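Indole-3-acetic acid-amido synthetase GH3.15 (Arabidopsis thaliana, PDB 6E1Q) catalyses the ATP-dependent conjugation of glutamine, and possibly cysteine, to the auxin precursor indole-3-butyric acid, and likewise joins glutamine to the herbicide acid 2,4-DB. Local coordinates at residues N23-Q28 with L382-I387; G388-P393 with V409-G414; K452-P457 with M500-F505; I530-P535 with S576-R581. All coordinates share one frame; numbering follows the deposited sequence.

How the interactions relate
Interactions 1 and 2 are neighbours, each partly buried, and share the central-domain chain around Val385 and Tyr391, which touch each other; the first is helix-to-turn packing helped by a water, the second a hairpin ladder of backbone bonds. Interactions 3 and 4, with centres about 43 and 48 Å from that of interaction 1, are more buried and lie in the C-terminal part. They too form a pair: helix 497-510 supplies one side of interaction 3 and lays Met500 and Cys504 on Phe578 of interaction 4. Apolar and sulfur contacts dominate interaction 3, whereas interaction 4 combines strand pairing with a charged face.

Interaction 1. Residues N23-Q28 with L382-I387; sequences NVKQIQ and LVDVKI
Val24 meets Leu382 and Val383 where the first turn of helix 24-38, from the N-terminal family region, packs on the short 3-10 turn 382-384 that follows strand 379-381 in the central one. This is a helix-to-turn packing carried by one methyl: Val24 CG1 lies 3.6 Å from Leu382 CD2 and 4.0 Å from Val383 CG1. With CG1 anti to the backbone N (chi1 -175°), Val24 offers the same branch to both partners; its side chain stands roughly perpendicular to Leu382 and runs antiparallel alongside Val383. A turn later in the helix, Gln28 brings its aliphatic part across Leu382, with CG 4.1 Å from the same CD2.

At the exposed margin, Lys25 lies across Val383. A bend at chi2 (97°) brings both its CD and its NZ to 3.6 Å from Val383 CG2. The ammonium nitrogen NZ stays 4.3 Å from Asp384 OD2, beyond a salt bridge, and has a long, weak ion pair with Asp381; any pull between the charges there is probably weak.

Further out, Val24 also touches Pro352 and Ala419, while Leu382 reaches Phe359 and Pro420, which ties the patch to strands 356-361 and 419-427. The buried amide of Gln28 is fixed in its rotation by bonds outside the contact: NE2 donates to the carbonyl oxygens of Pro352 and Gly355, and OE1 accepts from Phe357 N. That OE1 also receives a hydrogen from a water 3.1 Å away, and the same water accepts from Leu382 N, again at 3.1 Å.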
loop_
_atom_site.group_PDB
_atom_site.type_symbol
_atom_site.label_atom_id
_atom_site.label_comp_id
_atom_site.label_asym_id
_atom_site.label_seq_id
_atom_site.Cartn_x
_atom_site.Cartn_y
_atom_site.Cartn_z
ATOM N N ASN A 23 0.067 -9.593 -27.438
ATOM C CA ASN A 23 -0.577 -8.696 -28.397
ATOM C C ASN A 23 -0.805 -7.312 -27.803
ATOM O O ASN A 23 -1.898 -6.746 -27.871
ATOM C CB ASN A 23 -1.879 -9.318 -28.871
ATOM C CG ASN A 23 -1.667 -10.704 -29.403
ATOM O OD1 ASN A 23 -0.828 -10.902 -30.271
ATOM N ND2 ASN A 23 -2.405 -11.676 -28.878
ATOM N N VAL A 24 0.264 -6.749 -27.244
ATOM C CA VAL A 24 0.123 -5.555 -26.415
ATOM C C VAL A 24 -0.290 -4.354 -27.264
ATOM O O VAL A 24 -1.233 -3.634 -26.926
ATOM C CB VAL A 24 1.431 -5.307 -25.640
ATOM C CG1 VAL A 24 1.288 -4.127 -24.671
ATOM C CG2 VAL A 24 1.850 -6.594 -24.885
ATOM N N LYS A 25 0.386 -4.142 -28.394
ATOM C CA LYS A 25 0.101 -2.968 -29.218
ATOM C C LYS A 25 -1.337 -3.000 -29.729
ATOM O O LYS A 25 -2.063 -1.999 -29.643
ATOM C CB LYS A 25 1.129 -2.887 -30.367
ATOM C CG LYS A 25 0.985 -1.646 -31.238
ATOM C CD LYS A 25 1.981 -0.558 -30.779
ATOM C CE LYS A 25 1.690 0.827 -31.369
ATOM N NZ LYS A 25 2.299 1.931 -30.563
ATOM N N GLN A 26 -1.782 -4.166 -30.202
ATOM C CA GLN A 26 -3.141 -4.301 -30.711
ATOM C C GLN A 26 -4.175 -4.112 -29.604
ATOM O O GLN A 26 -5.206 -3.466 -29.813
ATOM C CB GLN A 26 -3.310 -5.667 -31.375
ATOM C CG GLN A 26 -2.191 -6.028 -32.367
ATOM C CD GLN A 26 -1.072 -6.873 -31.744
ATOM O OE1 GLN A 26 -0.191 -6.355 -31.051
ATOM N NE2 GLN A 26 -1.107 -8.178 -31.996
ATOM N N ILE A 27 -3.924 -4.673 -28.419
ATOM C CA ILE A 27 -4.900 -4.552 -27.342
ATOM C C ILE A 27 -5.001 -3.105 -26.872
ATOM O O ILE A 27 -6.100 -2.563 -26.704
ATOM C CB ILE A 27 -4.554 -5.505 -26.184
ATOM C CG1 ILE A 27 -4.693 -6.959 -26.648
ATOM C CG2 ILE A 27 -5.484 -5.232 -25.010
ATOM C CD1 ILE A 27 -4.160 -7.984 -25.663
ATOM N N GLN A 28 -3.860 -2.460 -26.644
ATOM C CA GLN A 28 -3.871 -1.043 -26.289
ATOM C C GLN A 28 -4.688 -0.214 -27.277
ATOM O O GLN A 28 -5.580 0.545 -26.877
ATOM C CB GLN A 28 -2.440 -0.523 -26.202
ATOM C CG GLN A 28 -1.763 -0.882 -24.890
ATOM C CD GLN A 28 -2.336 -0.118 -23.714
ATOM O OE1 GLN A 28 -1.969 1.028 -23.484
ATOM N NE2 GLN A 28 -3.234 -0.750 -22.957
ATOM N N LEU A 382 2.871 2.698 -24.045
ATOM C CA LEU A 382 3.360 1.576 -23.242
ATOM C C LEU A 382 4.480 0.808 -23.944
ATOM O O LEU A 382 5.508 0.503 -23.331
ATOM C CB LEU A 382 2.195 0.640 -22.908
ATOM C CG LEU A 382 2.487 -0.700 -22.224
ATOM C CD1 LEU A 382 2.988 -0.498 -20.815
ATOM C CD2 LEU A 382 1.213 -1.513 -22.176
ATOM N N VAL A 383 4.313 0.501 -25.235
ATOM C CA VAL A 383 5.317 -0.310 -25.932
ATOM C C VAL A 383 6.580 0.455 -26.298
ATOM O O VAL A 383 7.565 -0.167 -26.721
ATOM C CB VAL A 383 4.757 -0.913 -27.232
ATOM C CG1 VAL A 383 3.539 -1.776 -26.931
ATOM C CG2 VAL A 383 4.419 0.190 -28.223
ATOM N N ASP A 384 6.581 1.780 -26.163
ATOM C CA ASP A 384 7.717 2.621 -26.535
ATOM C C ASP A 384 8.569 3.033 -25.347
ATOM O O ASP A 384 9.490 3.841 -25.498
ATOM C CB ASP A 384 7.220 3.859 -27.257
ATOM C CG ASP A 384 6.558 3.513 -28.546
ATOM O OD1 ASP A 384 7.032 2.542 -29.181
ATOM O OD2 ASP A 384 5.567 4.178 -28.905
ATOM N N VAL A 385 8.269 2.505 -24.168
ATOM C CA VAL A 385 9.050 2.800 -22.980
ATOM C C VAL A 385 10.504 2.299 -23.137
ATOM O O VAL A 385 10.778 1.343 -23.872
ATOM C CB VAL A 385 8.287 2.132 -21.820
ATOM C CG1 VAL A 385 9.058 0.984 -21.204
ATOM C CG2 VAL A 385 7.749 3.166 -20.824
ATOM N N LYS A 386 11.444 2.959 -22.450
ATOM C CA LYS A 386 12.881 2.690 -22.573
ATOM C C LYS A 386 13.405 2.019 -21.312
ATOM O O LYS A 386 13.234 2.552 -20.211
ATOM C CB LYS A 386 13.677 3.981 -22.786
ATOM C CG LYS A 386 13.655 4.564 -24.168
ATOM C CD LYS A 386 15.019 5.172 -24.473
ATOM C CE LYS A 386 14.926 6.660 -24.722
ATOM N NZ LYS A 386 14.889 6.975 -26.180
ATOM N N ILE A 387 14.089 0.880 -21.468
ATOM C CA ILE A 387 14.544 0.151 -20.286
ATOM C C ILE A 387 15.547 0.996 -19.516
ATOM O O ILE A 387 16.458 1.590 -20.102
ATOM C CB ILE A 387 15.150 -1.204 -20.681
ATOM C CG1 ILE A 387 14.102 -2.091 -21.364
ATOM C CG2 ILE A 387 15.693 -1.922 -19.444
ATOM C CD1 ILE A 387 12.778 -2.121 -20.621
HETATM O O HOH W 1 -0.060 2.817 -25.054
#

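Interaction 2. Residues G388-P393 with V409-G414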
loop_
_atom_site.group_PDB
_atom_site.type_symbol
_atom_site.label_atom_id
_atom_site.label_comp_id
_atom_site.label_asym_id
_atom_site.label_seq_id
_atom_site.Cartn_x
_atom_site.Cartn_y
_atom_site.Cartn_z
ATOM N N GLY A 388 15.382 1.046 -18.188
ATOM C CA GLY A 388 16.247 1.804 -17.306
ATOM C C GLY A 388 15.807 3.229 -17.029
ATOM O O GLY A 388 16.373 3.862 -16.133
ATOM N N HIS A 389 14.824 3.750 -17.770
ATOM C CA HIS A 389 14.307 5.102 -17.603
ATOM C C HIS A 389 13.095 5.126 -16.665
ATOM O O HIS A 389 12.347 4.146 -16.550
ATOM C CB HIS A 389 13.898 5.690 -18.955
ATOM C CG HIS A 389 15.045 6.047 -19.852
ATOM N ND1 HIS A 389 16.273 5.423 -19.786
ATOM C CD2 HIS A 389 15.144 6.967 -20.838
ATOM C CE1 HIS A 389 17.079 5.944 -20.694
ATOM N NE2 HIS A 389 16.413 6.872 -21.357
ATOM N N ASP A 390 12.890 6.278 -16.018
ATOM C CA ASP A 390 11.853 6.462 -15.004
ATOM C C ASP A 390 10.641 7.102 -15.650
ATOM O O ASP A 390 10.781 7.974 -16.507
ATOM C CB ASP A 390 12.336 7.354 -13.848
ATOM C CG ASP A 390 13.365 6.657 -12.940
ATOM O OD1 ASP A 390 13.594 5.443 -13.099
ATOM O OD2 ASP A 390 13.938 7.324 -12.054
ATOM N N TYR A 391 9.448 6.689 -15.218
ATOM C CA TYR A 391 8.228 7.174 -15.833
ATOM C C TYR A 391 7.124 7.320 -14.798
ATOM O O TYR A 391 7.065 6.571 -13.820
ATOM C CB TYR A 391 7.747 6.230 -16.920
ATOM C CG TYR A 391 8.667 6.071 -18.111
ATOM C CD1 TYR A 391 8.577 6.929 -19.206
ATOM C CD2 TYR A 391 9.587 5.033 -18.161
ATOM C CE1 TYR A 391 9.411 6.764 -20.319
ATOM C CE2 TYR A 391 10.421 4.853 -19.260
ATOM C CZ TYR A 391 10.329 5.720 -20.333
ATOM O OH TYR A 391 11.152 5.528 -21.421
ATOM N N GLU A 392 6.220 8.260 -15.055
ATOM C CA GLU A 392 4.973 8.361 -14.313
ATOM C C GLU A 392 3.831 7.862 -15.186
ATOM O O GLU A 392 3.656 8.373 -16.300
ATOM C CB GLU A 392 4.721 9.808 -13.868
ATOM C CG GLU A 392 3.342 9.987 -13.230
ATOM C CD GLU A 392 3.038 11.414 -12.773
ATOM O OE1 GLU A 392 3.756 12.367 -13.155
ATOM O OE2 GLU A 392 2.051 11.566 -12.026
ATOM N N PRO A 393 3.025 6.894 -14.755
ATOM C CA PRO A 393 1.936 6.421 -15.622
ATOM C C PRO A 393 0.873 7.492 -15.819
ATOM O O PRO A 393 0.584 8.291 -14.926
ATOM C CB PRO A 393 1.372 5.207 -14.872
ATOM C CG PRO A 393 2.449 4.829 -13.883
ATOM C CD PRO A 393 3.078 6.148 -13.489
ATOM N N VAL A 409 6.104 6.944 -9.670
ATOM C CA VAL A 409 7.246 6.868 -10.571
ATOM C C VAL A 409 7.671 5.407 -10.645
ATOM O O VAL A 409 7.898 4.762 -9.616
ATOM C CB VAL A 409 8.410 7.767 -10.114
ATOM C CG1 VAL A 409 9.679 7.513 -10.979
ATOM C CG2 VAL A 409 7.991 9.240 -10.159
ATOM N N LEU A 410 7.712 4.878 -11.855
ATOM C CA LEU A 410 8.111 3.506 -12.124
ATOM C C LEU A 410 9.378 3.506 -12.972
ATOM O O LEU A 410 9.559 4.383 -13.820
ATOM C CB LEU A 410 7.005 2.776 -12.866
ATOM C CG LEU A 410 5.618 2.815 -12.211
ATOM C CD1 LEU A 410 4.620 2.086 -13.089
ATOM C CD2 LEU A 410 5.677 2.206 -10.825
ATOM N N ARG A 411 10.244 2.517 -12.764
ATOM C CA ARG A 411 11.377 2.300 -13.655
ATOM C C ARG A 411 11.104 1.078 -14.520
ATOM O O ARG A 411 10.820 -0.004 -13.999
ATOM C CB ARG A 411 12.696 2.123 -12.893
ATOM C CG ARG A 411 13.961 2.192 -13.830
ATOM C CD ARG A 411 15.294 2.104 -13.080
ATOM N NE ARG A 411 15.432 0.828 -12.378
ATOM C CZ ARG A 411 15.236 0.663 -11.070
ATOM N NH1 ARG A 411 14.905 1.699 -10.305
ATOM N NH2 ARG A 411 15.359 -0.545 -10.525
ATOM N N ALA A 412 11.194 1.260 -15.837
ATOM C CA ALA A 412 11.048 0.149 -16.771
ATOM C C ALA A 412 12.247 -0.791 -16.656
ATOM O O ALA A 412 13.395 -0.358 -16.812
ATOM C CB ALA A 412 10.924 0.695 -18.188
ATOM N N THR A 413 12.003 -2.078 -16.383
ATOM C CA THR A 413 13.111 -2.998 -16.150
ATOM C C THR A 413 13.230 -4.104 -17.189
ATOM O O THR A 413 14.248 -4.799 -17.193
ATOM C CB THR A 413 12.998 -3.660 -14.767
ATOM O OG1 THR A 413 11.639 -4.057 -14.541
ATOM C CG2 THR A 413 13.399 -2.666 -13.676
ATOM N N GLY A 414 12.252 -4.275 -18.075
ATOM C CA GLY A 414 12.307 -5.355 -19.046
ATOM C C GLY A 414 10.933 -5.617 -19.649
ATOM O O GLY A 414 10.021 -4.801 -19.536
HETATM O O HOH W 2 15.153 4.173 -10.530
#
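In the beta hairpin of strands 390-396 and 404-416, Tyr391 and Leu410 form an antiparallel hydrogen-bonded pair. Leu410 N reaches Tyr391 O at 2.7 Å and nearly straight (173°), and Tyr391 N returns a bond to Leu410 O. Ahead of the strand proper, Ala412 N bonds to His389 O and Gly388 N to Ala412 O. Gly388 takes backbone angles at which a side chain would collide with the preceding carbonyl oxygen.

Next along this central-domain hairpin, the non-hydrogen-bonded pair Asp390-Arg411 sets a carboxylate alongside an aliphatic stem: Asp390 OD1 is 3.4 Å from both CB and CG of Arg411. The guanidinium, its chain bent at chi3 (62°), stands with its plane 51° from that of the carboxylate; a water between NH1 and OD1 is a doubtful bridge, being too near NH1. With an alanine at Arg411, Asp390 would probably lose its nearby positive charge and keep only CB against OD1.

Among the apolar contacts, Pro393 CG meets Leu410 CD1 at 3.6 Å, the side chains roughly perpendicular. The Tyr391 ring lies oblique to Ala412 CB, its OH accepting a hydrogen bond from Lys386 N. Tyr326, an ATP-binding residue, packs on both Pro393 and Leu410.

Interaction 3. Residues K452-P457 with M500-F505; sequences KLLLEP and MEECCF
Leu454 and Leu455, in the segment that follows helix 441-452, press against Met500, Glu502 and Cys503 of helix 497-510 within the C-terminal part of this GH3 enzyme. One kind of contact is carbon on carbon. Leu454 CD2 lies 3.5 Å from CG of Glu502, with CB of the same glutamate also in touch. Glu502 sets CG anti to its backbone N (chi1 -172°) and bends at chi2, which lets the methylene meet the leucine while the carboxylate goes elsewhere, OE1 forming a salt bridge with Lys582.

The second kind is sulfur on carbon. Cys503 SG sits 4.0 Å from Leu454 CB and 4.3 Å from Leu455 CD2, so the thiol touches both leucines. Met500 starts out pointing away from the leucines, but bends at chi2 and chi3 carry SD back to 4.1 Å from Leu455 CD2, the two side chains meeting at a slant.

Between the two segments there are no hydrogen bonds; within them, Leu455 N to Lys452 O at 3.0 Å winds the first, and Cys504 N to Met500 O holds the helix. Beyond the contact, Leu455, Met500 and Cys503 all reach Trp482 of strand 477-485, and Met500 continues to Ile530 and Phe578, placing the helix over the neighbouring sheet.

With sulfur atoms, methyls and methylenes doing the touching, the join between the two segments probably rests mainly on dispersion and burial rather than on directional bonds.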
loop_
_atom_site.group_PDB
_atom_site.type_symbol
_atom_site.label_atom_id
_atom_site.label_comp_id
_atom_site.label_asym_id
_atom_site.label_seq_id
_atom_site.Cartn_x
_atom_site.Cartn_y
_atom_site.Cartn_z
ATOM N N LYS A 452 20.710 2.701 8.216
ATOM C CA LYS A 452 20.289 1.733 9.235
ATOM C C LYS A 452 21.080 0.433 9.149
ATOM O O LYS A 452 21.174 -0.299 10.143
ATOM C CB LYS A 452 18.790 1.463 9.127
ATOM C CG LYS A 452 18.381 0.596 7.917
ATOM C CD LYS A 452 16.873 0.337 7.934
ATOM C CE LYS A 452 16.417 -0.478 6.743
ATOM N NZ LYS A 452 14.951 -0.798 6.825
ATOM N N LEU A 453 21.669 0.144 7.989
ATOM C CA LEU A 453 22.552 -1.010 7.850
ATOM C C LEU A 453 23.695 -0.985 8.855
ATOM O O LEU A 453 24.156 -2.046 9.302
ATOM C CB LEU A 453 23.117 -1.049 6.434
ATOM C CG LEU A 453 23.426 -2.441 5.927
ATOM C CD1 LEU A 453 22.111 -3.102 5.494
ATOM C CD2 LEU A 453 24.419 -2.347 4.784
ATOM N N LEU A 454 24.160 0.204 9.240
ATOM C CA LEU A 454 25.272 0.280 10.186
ATOM C C LEU A 454 24.909 -0.289 11.548
ATOM O O LEU A 454 25.807 -0.600 12.333
ATOM C CB LEU A 454 25.731 1.724 10.349
ATOM C CG LEU A 454 26.793 2.207 9.347
ATOM C CD1 LEU A 454 26.327 2.019 7.913
ATOM C CD2 LEU A 454 27.127 3.657 9.613
ATOM N N LEU A 455 23.618 -0.402 11.861
ATOM C CA LEU A 455 23.222 -0.967 13.146
ATOM C C LEU A 455 23.271 -2.492 13.180
ATOM O O LEU A 455 23.303 -3.057 14.275
ATOM C CB LEU A 455 21.806 -0.533 13.517
ATOM C CG LEU A 455 21.411 0.938 13.519
ATOM C CD1 LEU A 455 19.882 1.028 13.420
ATOM C CD2 LEU A 455 21.939 1.661 14.751
ATOM N N GLU A 456 23.241 -3.161 12.022
ATOM C CA GLU A 456 23.246 -4.626 12.009
ATOM C C GLU A 456 24.389 -5.238 12.804
ATOM O O GLU A 456 24.132 -6.207 13.540
ATOM C CB GLU A 456 23.272 -5.155 10.569
ATOM C CG GLU A 456 21.962 -5.034 9.816
ATOM C CD GLU A 456 21.981 -5.808 8.507
ATOM O OE1 GLU A 456 23.012 -6.457 8.218
ATOM O OE2 GLU A 456 20.968 -5.770 7.769
ATOM N N PRO A 457 25.636 -4.758 12.723
ATOM C CA PRO A 457 26.687 -5.331 13.572
ATOM C C PRO A 457 26.457 -5.130 15.058
ATOM O O PRO A 457 27.130 -5.791 15.851
ATOM C CB PRO A 457 27.959 -4.599 13.110
ATOM C CG PRO A 457 27.658 -4.175 11.721
ATOM C CD PRO A 457 26.202 -3.830 11.722
ATOM N N MET A 500 25.978 5.920 16.100
ATOM C CA MET A 500 24.854 6.821 15.808
ATOM C C MET A 500 25.312 8.038 15.023
ATOM O O MET A 500 24.632 8.473 14.088
ATOM C CB MET A 500 24.143 7.265 17.100
ATOM C CG MET A 500 23.245 6.199 17.714
ATOM S SD MET A 500 22.255 5.366 16.440
ATOM C CE MET A 500 21.143 6.687 15.928
ATOM N N GLU A 501 26.474 8.589 15.378
ATOM C CA GLU A 501 26.973 9.754 14.662
ATOM C C GLU A 501 27.342 9.397 13.226
ATOM O O GLU A 501 27.137 10.201 12.306
ATOM C CB GLU A 501 28.161 10.352 15.418
ATOM C CG GLU A 501 27.744 11.045 16.725
ATOM C CD GLU A 501 28.916 11.685 17.485
ATOM O OE1 GLU A 501 30.036 11.124 17.493
ATOM O OE2 GLU A 501 28.702 12.762 18.086
ATOM N N GLU A 502 27.883 8.195 13.011
ATOM C CA GLU A 502 28.155 7.767 11.641
ATOM C C GLU A 502 26.860 7.512 10.880
ATOM O O GLU A 502 26.807 7.752 9.666
ATOM C CB GLU A 502 29.061 6.531 11.638
ATOM C CG GLU A 502 29.574 6.099 10.249
ATOM C CD GLU A 502 30.583 7.066 9.640
ATOM O OE1 GLU A 502 30.972 8.031 10.333
ATOM O OE2 GLU A 502 31.001 6.855 8.468
ATOM N N CYS A 503 25.802 7.056 11.573
ATOM C CA CYS A 503 24.492 6.941 10.930
ATOM C C CYS A 503 24.026 8.296 10.411
ATOM O O CYS A 503 23.543 8.411 9.278
ATOM C CB CYS A 503 23.451 6.374 11.905
ATOM S SG CYS A 503 23.654 4.608 12.177
ATOM N N CYS A 504 24.150 9.334 11.244
ATOM C CA CYS A 504 23.765 10.675 10.821
ATOM C C CYS A 504 24.467 11.053 9.529
ATOM O O CYS A 504 23.835 11.512 8.569
ATOM C CB CYS A 504 24.101 11.689 11.911
ATOM S SG CYS A 504 23.090 11.587 13.364
ATOM N N PHE A 505 25.786 10.850 9.494
ATOM C CA PHE A 505 26.565 11.180 8.306
ATOM C C PHE A 505 26.122 10.366 7.096
ATOM O O PHE A 505 26.069 10.887 5.974
ATOM C CB PHE A 505 28.040 10.936 8.581
ATOM C CG PHE A 505 28.883 10.987 7.369
ATOM C CD1 PHE A 505 29.175 12.205 6.769
ATOM C CD2 PHE A 505 29.392 9.818 6.813
ATOM C CE1 PHE A 505 29.985 12.268 5.635
ATOM C CE2 PHE A 505 30.188 9.865 5.672
ATOM C CZ PHE A 505 30.489 11.093 5.083
#

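Interaction 4. Residues I530-P535 with S576-R581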
loop_
_atom_site.group_PDB
_atom_site.type_symbol
_atom_site.label_atom_id
_atom_site.label_comp_id
_atom_site.label_asym_id
_atom_site.label_seq_id
_atom_site.Cartn_x
_atom_site.Cartn_y
_atom_site.Cartn_z
ATOM N N ILE A 530 19.754 12.849 14.245
ATOM C CA ILE A 530 18.901 11.696 14.478
ATOM C C ILE A 530 18.525 11.695 15.948
ATOM O O ILE A 530 19.403 11.765 16.824
ATOM C CB ILE A 530 19.574 10.371 14.079
ATOM C CG1 ILE A 530 19.773 10.305 12.564
ATOM C CG2 ILE A 530 18.733 9.184 14.573
ATOM C CD1 ILE A 530 20.545 9.075 12.092
ATOM N N LYS A 531 17.221 11.640 16.215
ATOM C CA LYS A 531 16.693 11.526 17.566
ATOM C C LYS A 531 16.091 10.137 17.720
ATOM O O LYS A 531 15.234 9.732 16.926
ATOM C CB LYS A 531 15.661 12.618 17.853
ATOM C CG LYS A 531 16.225 14.053 17.757
ATOM C CD LYS A 531 15.125 15.124 17.758
ATOM C CE LYS A 531 15.436 16.248 18.722
ATOM N NZ LYS A 531 15.172 17.605 18.177
ATOM N N VAL A 532 16.581 9.390 18.700
ATOM C CA VAL A 532 16.035 8.073 18.995
ATOM C C VAL A 532 14.824 8.235 19.904
ATOM O O VAL A 532 14.901 8.892 20.948
ATOM C CB VAL A 532 17.105 7.180 19.634
ATOM C CG1 VAL A 532 16.511 5.856 20.067
ATOM C CG2 VAL A 532 18.233 6.958 18.637
ATOM N N VAL A 533 13.698 7.659 19.506
ATOM C CA VAL A 533 12.470 7.776 20.286
ATOM C C VAL A 533 12.188 6.451 20.973
ATOM O O VAL A 533 12.565 5.381 20.485
ATOM C CB VAL A 533 11.278 8.226 19.421
ATOM C CG1 VAL A 533 11.481 9.666 18.994
ATOM C CG2 VAL A 533 11.143 7.322 18.191
ATOM N N LYS A 534 11.541 6.536 22.135
ATOM C CA LYS A 534 11.183 5.350 22.901
ATOM C C LYS A 534 10.292 4.419 22.077
ATOM O O LYS A 534 9.535 4.873 21.209
ATOM C CB LYS A 534 10.463 5.760 24.191
ATOM C CG LYS A 534 10.746 4.863 25.396
ATOM C CD LYS A 534 9.799 5.126 26.575
ATOM C CE LYS A 534 10.561 5.088 27.910
ATOM N NZ LYS A 534 9.670 5.258 29.087
ATOM N N PRO A 535 10.372 3.108 22.315
ATOM C CA PRO A 535 9.445 2.175 21.662
ATOM C C PRO A 535 7.990 2.574 21.901
ATOM O O PRO A 535 7.630 3.095 22.962
ATOM C CB PRO A 535 9.767 0.833 22.329
ATOM C CG PRO A 535 11.194 0.956 22.749
ATOM C CD PRO A 535 11.420 2.409 23.085
ATOM N N SER A 576 17.545 10.121 23.073
ATOM C CA SER A 576 18.864 10.613 22.751
ATOM C C SER A 576 18.806 11.327 21.414
ATOM O O SER A 576 17.919 11.078 20.587
ATOM C CB SER A 576 19.871 9.466 22.719
ATOM O OG SER A 576 19.283 8.276 22.220
ATOM N N GLU A 577 19.724 12.264 21.247
ATOM C CA GLU A 577 19.903 13.000 20.017
ATOM C C GLU A 577 21.344 12.828 19.583
ATOM O O GLU A 577 22.247 12.719 20.418
ATOM C CB GLU A 577 19.608 14.490 20.186
ATOM C CG GLU A 577 18.172 14.815 20.444
ATOM C CD GLU A 577 17.991 15.855 21.514
ATOM O OE1 GLU A 577 18.411 15.605 22.664
ATOM O OE2 GLU A 577 17.421 16.922 21.200
ATOM N N PHE A 578 21.552 12.809 18.273
ATOM C CA PHE A 578 22.884 12.673 17.707
ATOM C C PHE A 578 22.969 13.568 16.486
ATOM O O PHE A 578 21.983 13.737 15.762
ATOM C CB PHE A 578 23.184 11.216 17.335
ATOM C CG PHE A 578 22.990 10.250 18.473
ATOM C CD1 PHE A 578 24.030 9.966 19.344
ATOM C CD2 PHE A 578 21.762 9.649 18.685
ATOM C CE1 PHE A 578 23.851 9.079 20.394
ATOM C CE2 PHE A 578 21.574 8.766 19.725
ATOM C CZ PHE A 578 22.623 8.482 20.588
ATOM N N LEU A 579 24.137 14.151 16.272
ATOM C CA LEU A 579 24.387 14.995 15.119
ATOM C C LEU A 579 25.487 14.379 14.271
ATOM O O LEU A 579 26.403 13.729 14.791
ATOM C CB LEU A 579 24.804 16.405 15.541
ATOM C CG LEU A 579 23.791 17.196 16.361
ATOM C CD1 LEU A 579 24.474 18.382 17.060
ATOM C CD2 LEU A 579 22.688 17.671 15.457
ATOM N N SER A 580 25.400 14.598 12.962
ATOM C CA SER A 580 26.511 14.234 12.095
ATOM C C SER A 580 27.742 15.034 12.498
ATOM O O SER A 580 27.656 16.236 12.746
ATOM C CB SER A 580 26.155 14.501 10.633
ATOM O OG SER A 580 27.287 14.348 9.786
ATOM N N ARG A 581 28.886 14.363 12.584
ATOM C CA ARG A 581 30.132 15.046 12.906
ATOM C C ARG A 581 31.010 15.257 11.686
ATOM O O ARG A 581 32.095 15.821 11.810
ATOM C CB ARG A 581 30.905 14.273 13.983
ATOM C CG ARG A 581 30.315 14.397 15.383
ATOM C CD ARG A 581 29.595 15.730 15.566
ATOM N NE ARG A 581 28.960 15.850 16.876
ATOM C CZ ARG A 581 28.263 16.912 17.275
ATOM N NH1 ARG A 581 28.109 17.948 16.461
ATOM N NH2 ARG A 581 27.721 16.940 18.486
#
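The carbonyl O of Ile530 is gripped from the facing strand by Phe578 N, a 2.8 Å hydrogen bond, and by a CA-H contact from Glu577 CA at 3.5 Å. Ile530 N donates in return to Phe578 O, completing an antiparallel hydrogen-bonded pair. The edge of the Phe578 ring, near its plane, faces the same carbonyl and Val532 CG2, the latter lying 4.0 Å from CE2.

On the other face Lys531 and Glu577 run alongside each other. Lys531 CG lies 3.4 Å from Glu577 CG. Bends at chi3 and chi4 (133° and 136°) bring Lys531 CE to 3.2 Å from Glu577 OE2 while NZ goes past, making only a long salt bridge to that oxygen at 3.8 Å. The firmer partner of NZ is Glu571; Glu529, close to Glu577, has a long, weak ion pair with NZ, and the lysine probably offsets repulsion between the two carboxylates. A leucine in place of Lys531 would probably leave Glu571 without its mate and the Glu577-Glu529 repulsion without its counter-charge.

Strand 529-533 runs between strand 477-485 and the outermost strand 574-579; helix 497-510 packs Met500 on Ile530 and Phe578, whereas Lys531 lies on Val479 and Tyr481.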